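Local coordinates for macrophage receptor MARCO (Mus musculus, PDB 2OYA), which probably recognises ligands at the macrophage surface as a scavenger receptor, through basic and acidic clusters on its cysteine-rich domain, at residues A[23-28]-A[63-68]; A[28-33]-A[93-98]. All coordinates share one frame; numbering follows the deposited sequence. Where two conformers were deposited one is given.

Contact 1: residues A[23-28]-A[63-68]; sequences NNEWGT and NIWLDN
Trp65 reaches across to the 23-28 segment with its indole N-H, which meets the backbone carbonyl of Glu25 at 3.0 Å from NE1 to O. This nearly straight bond (N-H...O 160°) leaves from the indole edge, close to the ring plane, while the donor lies above the carbonyl plane and not on a lone pair; it limits rotation of the ring. Trp65 CG stands anti to the carbonyl carbon, beside the backbone N (chi1 -74°), and this turn carries the CD1 corner close to Gly27, whose CA is 3.4 Å from Trp65 CD1. Gly27 has no side chain, and the indole corner lies against its CA. One indole face is covered by Asn63 CB, 3.5 Å above the ring plane, and Tyr22 meets the ring edge-to-face. The amide of Asn63 continues toward Glu25, the amide and carboxylate planes 78° apart, with Asn63 ND2 3.2 Å from Glu25 OE2. A water joins Trp26 O to both N and ND2 of Asn63, tying this outer end together. Farther in, the backbones pair in parallel: Thr28 N donates to Asn63 O at 2.9 Å, and Trp65 N donates to Thr28 O at 2.8 Å, with a weak second bond from Leu66 N to the same oxygen. Ile64 CG1 packs at 3.4 Å from Thr28 OG1, whose hydrogen-bond partner is Asp96. This is a parallel bridge at one edge of a small mixed sheet, where strand 64-66 joins strand 25-29 within the scavenger receptor cysteine-rich fold.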
loop_
_atom_site.group_PDB
_atom_site.type_symbol
_atom_site.label_atom_id
_atom_site.label_comp_id
_atom_site.label_asym_id
_atom_site.label_seq_id
_atom_site.Cartn_x
_atom_site.Cartn_y
_atom_site.Cartn_z
ATOM N N ASN A 23 14.223 0.633 4.808
ATOM C CA ASN A 23 15.674 0.575 4.614
ATOM C C ASN A 23 16.168 1.486 3.497
ATOM O O ASN A 23 17.009 1.097 2.678
ATOM C CB ASN A 23 16.168 -0.870 4.413
ATOM C CG ASN A 23 17.641 -1.025 4.784
ATOM O OD1 ASN A 23 18.144 -0.331 5.679
ATOM N ND2 ASN A 23 18.335 -1.921 4.097
ATOM N N ASN A 24 15.607 2.693 3.467
ATOM C CA ASN A 24 16.024 3.781 2.560
ATOM C C ASN A 24 15.788 3.516 1.093
ATOM O O ASN A 24 16.459 4.103 0.249
ATOM C CB ASN A 24 17.477 4.215 2.827
ATOM C CG ASN A 24 17.736 4.465 4.310
ATOM O OD1 ASN A 24 17.147 5.360 4.895
ATOM N ND2 ASN A 24 18.577 3.634 4.924
ATOM N N GLU A 25 14.837 2.630 0.785
ATOM C CA GLU A 25 14.510 2.356 -0.607
ATOM C C GLU A 25 13.027 2.129 -0.736
ATOM O O GLU A 25 12.428 1.516 0.130
ATOM C CB GLU A 25 15.212 1.087 -1.084
ATOM C CG GLU A 25 16.722 1.152 -1.164
ATOM C CD GLU A 25 17.301 -0.077 -1.815
ATOM O OE1 GLU A 25 17.561 -0.014 -3.033
ATOM O OE2 GLU A 25 17.475 -1.102 -1.118
ATOM N N TRP A 26 12.447 2.622 -1.829
ATOM C CA TRP A 26 11.082 2.235 -2.197
ATOM C C TRP A 26 11.012 0.780 -2.635
ATOM O O TRP A 26 11.818 0.317 -3.453
ATOM C CB TRP A 26 10.521 3.150 -3.305
ATOM C CG TRP A 26 10.253 4.534 -2.812
ATOM C CD1 TRP A 26 11.013 5.651 -3.041
ATOM C CD2 TRP A 26 9.178 4.944 -1.967
ATOM N NE1 TRP A 26 10.452 6.747 -2.415
ATOM C CE2 TRP A 26 9.332 6.340 -1.739
ATOM C CE3 TRP A 26 8.085 4.277 -1.384
ATOM C CZ2 TRP A 26 8.435 7.072 -0.954
ATOM C CZ3 TRP A 26 7.204 5.005 -0.596
ATOM C CH2 TRP A 26 7.388 6.380 -0.378
ATOM N N GLY A 27 10.021 0.066 -2.095
ATOM C CA GLY A 27 9.757 -1.307 -2.499
ATOM C C GLY A 27 8.261 -1.561 -2.528
ATOM O O GLY A 27 7.459 -0.695 -2.175
ATOM N N THR A 28 7.897 -2.767 -2.933
ATOM C CA THR A 28 6.515 -3.085 -3.232
ATOM C C THR A 28 5.925 -4.059 -2.188
ATOM O O THR A 28 6.595 -4.471 -1.226
ATOM C CB THR A 28 6.395 -3.672 -4.652
ATOM O OG1 THR A 28 7.125 -4.908 -4.716
ATOM C CG2 THR A 28 6.922 -2.665 -5.719
ATOM N N ASN A 63 13.122 -4.093 -4.374
ATOM C CA ASN A 63 12.680 -4.874 -3.248
ATOM C C ASN A 63 11.168 -5.078 -3.174
ATOM O O ASN A 63 10.394 -4.170 -3.457
ATOM C CB ASN A 63 13.170 -4.236 -1.961
ATOM C CG ASN A 63 14.639 -4.407 -1.769
ATOM O OD1 ASN A 63 15.113 -5.500 -1.437
ATOM N ND2 ASN A 63 15.391 -3.323 -1.990
ATOM N N ILE A 64 10.762 -6.290 -2.807
ATOM C CA ILE A 64 9.386 -6.506 -2.367
ATOM C C ILE A 64 9.477 -6.476 -0.841
ATOM O O ILE A 64 10.020 -7.386 -0.224
ATOM C CB ILE A 64 8.796 -7.831 -2.914
ATOM C CG1 ILE A 64 8.791 -7.809 -4.461
ATOM C CG2 ILE A 64 7.364 -8.061 -2.370
ATOM C CD1 ILE A 64 8.566 -9.179 -5.108
ATOM N N TRP A 65 9.005 -5.399 -0.227
ATOM C CA TRP A 65 9.201 -5.262 1.224
ATOM C C TRP A 65 8.211 -6.009 2.113
ATOM O O TRP A 65 8.567 -6.406 3.224
ATOM C CB TRP A 65 9.196 -3.799 1.643
ATOM C CG TRP A 65 10.432 -3.004 1.289
ATOM C CD1 TRP A 65 10.464 -1.758 0.768
ATOM C CD2 TRP A 65 11.808 -3.403 1.472
ATOM N NE1 TRP A 65 11.769 -1.339 0.604
ATOM C CE2 TRP A 65 12.611 -2.326 1.037
ATOM C CE3 TRP A 65 12.427 -4.559 1.970
ATOM C CZ2 TRP A 65 14.009 -2.377 1.053
ATOM C CZ3 TRP A 65 13.831 -4.603 2.000
ATOM C CH2 TRP A 65 14.598 -3.515 1.544
ATOM N N LEU A 66 6.966 -6.123 1.664
ATOM C CA LEU A 66 5.890 -6.705 2.485
ATOM C C LEU A 66 5.182 -7.870 1.800
ATOM O O LEU A 66 5.050 -7.897 0.575
ATOM C CB LEU A 66 4.861 -5.636 2.857
ATOM C CG LEU A 66 5.327 -4.504 3.775
ATOM C CD1 LEU A 66 4.201 -3.483 3.932
ATOM C CD2 LEU A 66 5.796 -5.055 5.133
ATOM N N ASP A 67 4.749 -8.834 2.608
ATOM C CA ASP A 67 4.011 -10.003 2.134
ATOM C C ASP A 67 3.123 -10.466 3.294
ATOM O O ASP A 67 3.433 -10.212 4.473
ATOM C CB ASP A 67 4.992 -11.113 1.712
ATOM C CG ASP A 67 4.323 -12.267 0.986
ATOM O OD1 ASP A 67 3.169 -12.121 0.558
ATOM O OD2 ASP A 67 4.990 -13.318 0.794
ATOM N N ASN A 68 2.006 -11.103 2.952
ATOM C CA ASN A 68 1.031 -11.587 3.933
ATOM C C ASN A 68 0.620 -10.520 4.937
ATOM O O ASN A 68 0.547 -10.778 6.141
ATOM C CB ASN A 68 1.553 -12.853 4.632
ATOM C CG ASN A 68 1.957 -13.916 3.642
ATOM O OD1 ASN A 68 3.138 -14.246 3.514
ATOM N ND2 ASN A 68 0.989 -14.407 2.878
HETATM O O HOH W 1 13.905 -1.348 -3.764
#

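Contact 2: residues A[28-33]-A[93-98]; sequences TICDDD and HNEDAG. With SO4 (sulfate ion), chain D.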
loop_
_atom_site.group_PDB
_atom_site.type_symbol
_atom_site.label_atom_id
_atom_site.label_comp_id
_atom_site.label_asym_id
_atom_site.label_seq_id
_atom_site.Cartn_x
_atom_site.Cartn_y
_atom_site.Cartn_z
ATOM N N THR A 28 7.897 -2.767 -2.933
ATOM C CA THR A 28 6.515 -3.085 -3.232
ATOM C C THR A 28 5.925 -4.059 -2.188
ATOM O O THR A 28 6.595 -4.471 -1.226
ATOM C CB THR A 28 6.395 -3.672 -4.652
ATOM O OG1 THR A 28 7.125 -4.908 -4.716
ATOM C CG2 THR A 28 6.922 -2.665 -5.719
ATOM N N ILE A 29 4.655 -4.391 -2.379
ATOM C CA ILE A 29 3.915 -5.219 -1.431
ATOM C C ILE A 29 3.343 -6.404 -2.213
ATOM O O ILE A 29 2.563 -6.210 -3.154
ATOM C CB ILE A 29 2.755 -4.414 -0.816
ATOM C CG1 ILE A 29 3.304 -3.178 -0.064
ATOM C CG2 ILE A 29 1.908 -5.308 0.118
ATOM C CD1 ILE A 29 2.212 -2.222 0.471
ATOM N N CYS A 30 3.732 -7.620 -1.852
ATOM C CA CYS A 30 3.130 -8.786 -2.492
ATOM C C CYS A 30 1.629 -8.876 -2.185
ATOM O O CYS A 30 1.195 -8.541 -1.073
ATOM C CB CYS A 30 3.858 -10.065 -2.069
ATOM S SG CYS A 30 3.261 -11.502 -2.989
ATOM N N ASP A 31 0.832 -9.320 -3.158
ATOM C CA ASP A 31 -0.622 -9.319 -2.965
ATOM C C ASP A 31 -1.170 -10.516 -2.142
ATOM O O ASP A 31 -2.394 -10.646 -1.971
ATOM C CB ASP A 31 -1.362 -9.154 -4.280
ATOM C CG ASP A 31 -1.312 -10.415 -5.153
ATOM O OD1 ASP A 31 -0.698 -11.422 -4.730
ATOM O OD2 ASP A 31 -1.909 -10.385 -6.259
ATOM N N ASP A 32 -0.268 -11.368 -1.638
ATOM C CA ASP A 32 -0.677 -12.501 -0.794
ATOM C C ASP A 32 -1.439 -11.965 0.416
ATOM O O ASP A 32 -0.868 -11.221 1.213
ATOM C CB ASP A 32 0.537 -13.287 -0.276
ATOM C CG ASP A 32 1.328 -13.994 -1.371
ATOM O OD1 ASP A 32 0.795 -14.245 -2.479
ATOM O OD2 ASP A 32 2.506 -14.324 -1.091
ATOM N N ASP A 33 -2.713 -12.348 0.552
ATOM C CA ASP A 33 -3.579 -11.906 1.699
ATOM C C ASP A 33 -3.893 -10.408 1.701
ATOM O O ASP A 33 -4.419 -9.889 2.679
ATOM C CB ASP A 33 -2.973 -12.256 3.081
ATOM C CG ASP A 33 -2.797 -13.744 3.305
ATOM O OD1 ASP A 33 -3.586 -14.552 2.757
ATOM O OD2 ASP A 33 -1.865 -14.086 4.078
ATOM N N HIS A 93 7.325 -9.453 -8.974
ATOM C CA HIS A 93 6.644 -8.165 -9.121
ATOM C C HIS A 93 5.341 -8.223 -9.909
ATOM O O HIS A 93 4.528 -7.323 -9.787
ATOM C CB HIS A 93 7.564 -7.073 -9.676
ATOM C CG HIS A 93 8.565 -6.581 -8.675
ATOM N ND1 HIS A 93 8.236 -5.703 -7.661
ATOM C CD2 HIS A 93 9.880 -6.863 -8.520
ATOM C CE1 HIS A 93 9.311 -5.453 -6.934
ATOM N NE2 HIS A 93 10.324 -6.147 -7.431
ATOM N N ASN A 94 5.104 -9.294 -10.663
ATOM C CA ASN A 94 3.763 -9.500 -11.254
ATOM C C ASN A 94 2.645 -9.583 -10.191
ATOM O O ASN A 94 1.468 -9.367 -10.498
ATOM C CB ASN A 94 3.742 -10.756 -12.144
ATOM C CG ASN A 94 4.165 -10.471 -13.589
ATOM O OD1 ASN A 94 4.108 -9.329 -14.058
ATOM N ND2 ASN A 94 4.617 -11.504 -14.286
ATOM N N GLU A 95 3.020 -9.906 -8.952
ATOM C CA GLU A 95 2.077 -10.070 -7.848
ATOM C C GLU A 95 1.977 -8.799 -7.002
ATOM O O GLU A 95 1.340 -8.826 -5.935
ATOM C CB GLU A 95 2.508 -11.236 -6.943
ATOM C CG GLU A 95 2.686 -12.561 -7.701
ATOM C CD GLU A 95 3.213 -13.666 -6.833
ATOM O OE1 GLU A 95 4.445 -13.750 -6.671
ATOM O OE2 GLU A 95 2.398 -14.463 -6.306
ATOM N N ASP A 96 2.612 -7.707 -7.447
ATOM C CA ASP A 96 2.598 -6.456 -6.662
ATOM C C ASP A 96 1.178 -5.975 -6.463
ATOM O O ASP A 96 0.406 -5.863 -7.419
ATOM C CB ASP A 96 3.411 -5.321 -7.296
ATOM C CG ASP A 96 4.927 -5.528 -7.214
ATOM O OD1 ASP A 96 5.409 -6.318 -6.377
ATOM O OD2 ASP A 96 5.630 -4.860 -7.996
ATOM N N ALA A 97 0.849 -5.699 -5.200
ATOM C CA ALA A 97 -0.474 -5.267 -4.797
ATOM C C ALA A 97 -0.718 -3.815 -5.214
ATOM O O ALA A 97 0.197 -2.988 -5.206
ATOM C CB ALA A 97 -0.618 -5.404 -3.286
ATOM N N GLY A 98 -1.957 -3.516 -5.574
ATOM C CA GLY A 98 -2.368 -2.138 -5.809
ATOM C C GLY A 98 -3.522 -1.717 -4.902
ATOM O O GLY A 98 -4.062 -2.518 -4.127
HETATM S S SO4 D . 10.202 -9.366 -11.501
HETATM O O1 SO4 D . 11.188 -8.281 -11.489
HETATM O O2 SO4 D . 9.013 -8.893 -12.206
HETATM O O3 SO4 D . 10.747 -10.496 -12.255
HETATM O O4 SO4 D . 9.877 -9.868 -10.166
HETATM O O HOH W 2 3.020 -3.186 -4.515
#
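Thr28 and Asp96 meet at about a right angle, and the threonine can be followed outward from its CB, which already lies 3.3 Å from Asp96 OD1. The hydroxyl is held between the backbone N and the carbonyl carbon (chi1 63°), a turn that presents OG1 to the carboxylate. OG1 donates to Asp96 OD1 at 2.8 Å, coming from above the carboxylate plane, and it also lies 3.2 Å from CE1 of the His93 imidazole. The methyl CG2 takes the other branch and rests 3.4 Å from Asp96 OD2. That second oxygen receives the N-H of His93 ND1 through its syn lone pair, in the plane of the imidazole, so the two carboxylate oxygens are gripped from different directions. Gly60 adds a weak bond to OD2, while His93 NE2 is bonded to Gly62 O, which fixes the ring at both nitrogens.

The backbones are joined beyond this cluster. Ala97 N donates to Ile29 O at 2.7 Å, nearly straight at both ends, and Asp31 N donates to Glu95 O at 2.9 Å with a more bent N-H. Ala97 CB packs against Ile29 CG2 and the CB of Asp31, and Cys30 SG, in its disulfide with Cys91, touches Glu95 CB.

Toward the surface, Glu95 OE1 accepts a hydrogen bond from Val92 N; Glu95 OE2 stands 4.2 Å from Asp32 OD1, but in one conformer of Asp32 only. His93 N binds an oxygen of a sulfate that probably came from the crystallisation liquor, and may mark a place where an anion can sit. Since ND1 donates to Asp96 and Gly62 O can only accept, both His93 nitrogens would carry protons, consistent with a cationic imidazole paired with the buried carboxylate.

Both contacts use strand 25-29 and share Thr28, whose backbone makes the hydrogen bonds of contact 1 while its hydroxyl makes one in contact 2. Each is partly buried, but they differ at their margins: contact 1 runs out to exposed residues near the 23-24 turn, whereas none of the touching residues of contact 2 is fully exposed. The first is sheet pairing finished by an indole; the second joins the strand's end to a loop through a single backbone bridge, a carboxylate network and a disulfide cysteine. They touch directly, with a probable hydrogen bond between Cys30 N and Leu66 O.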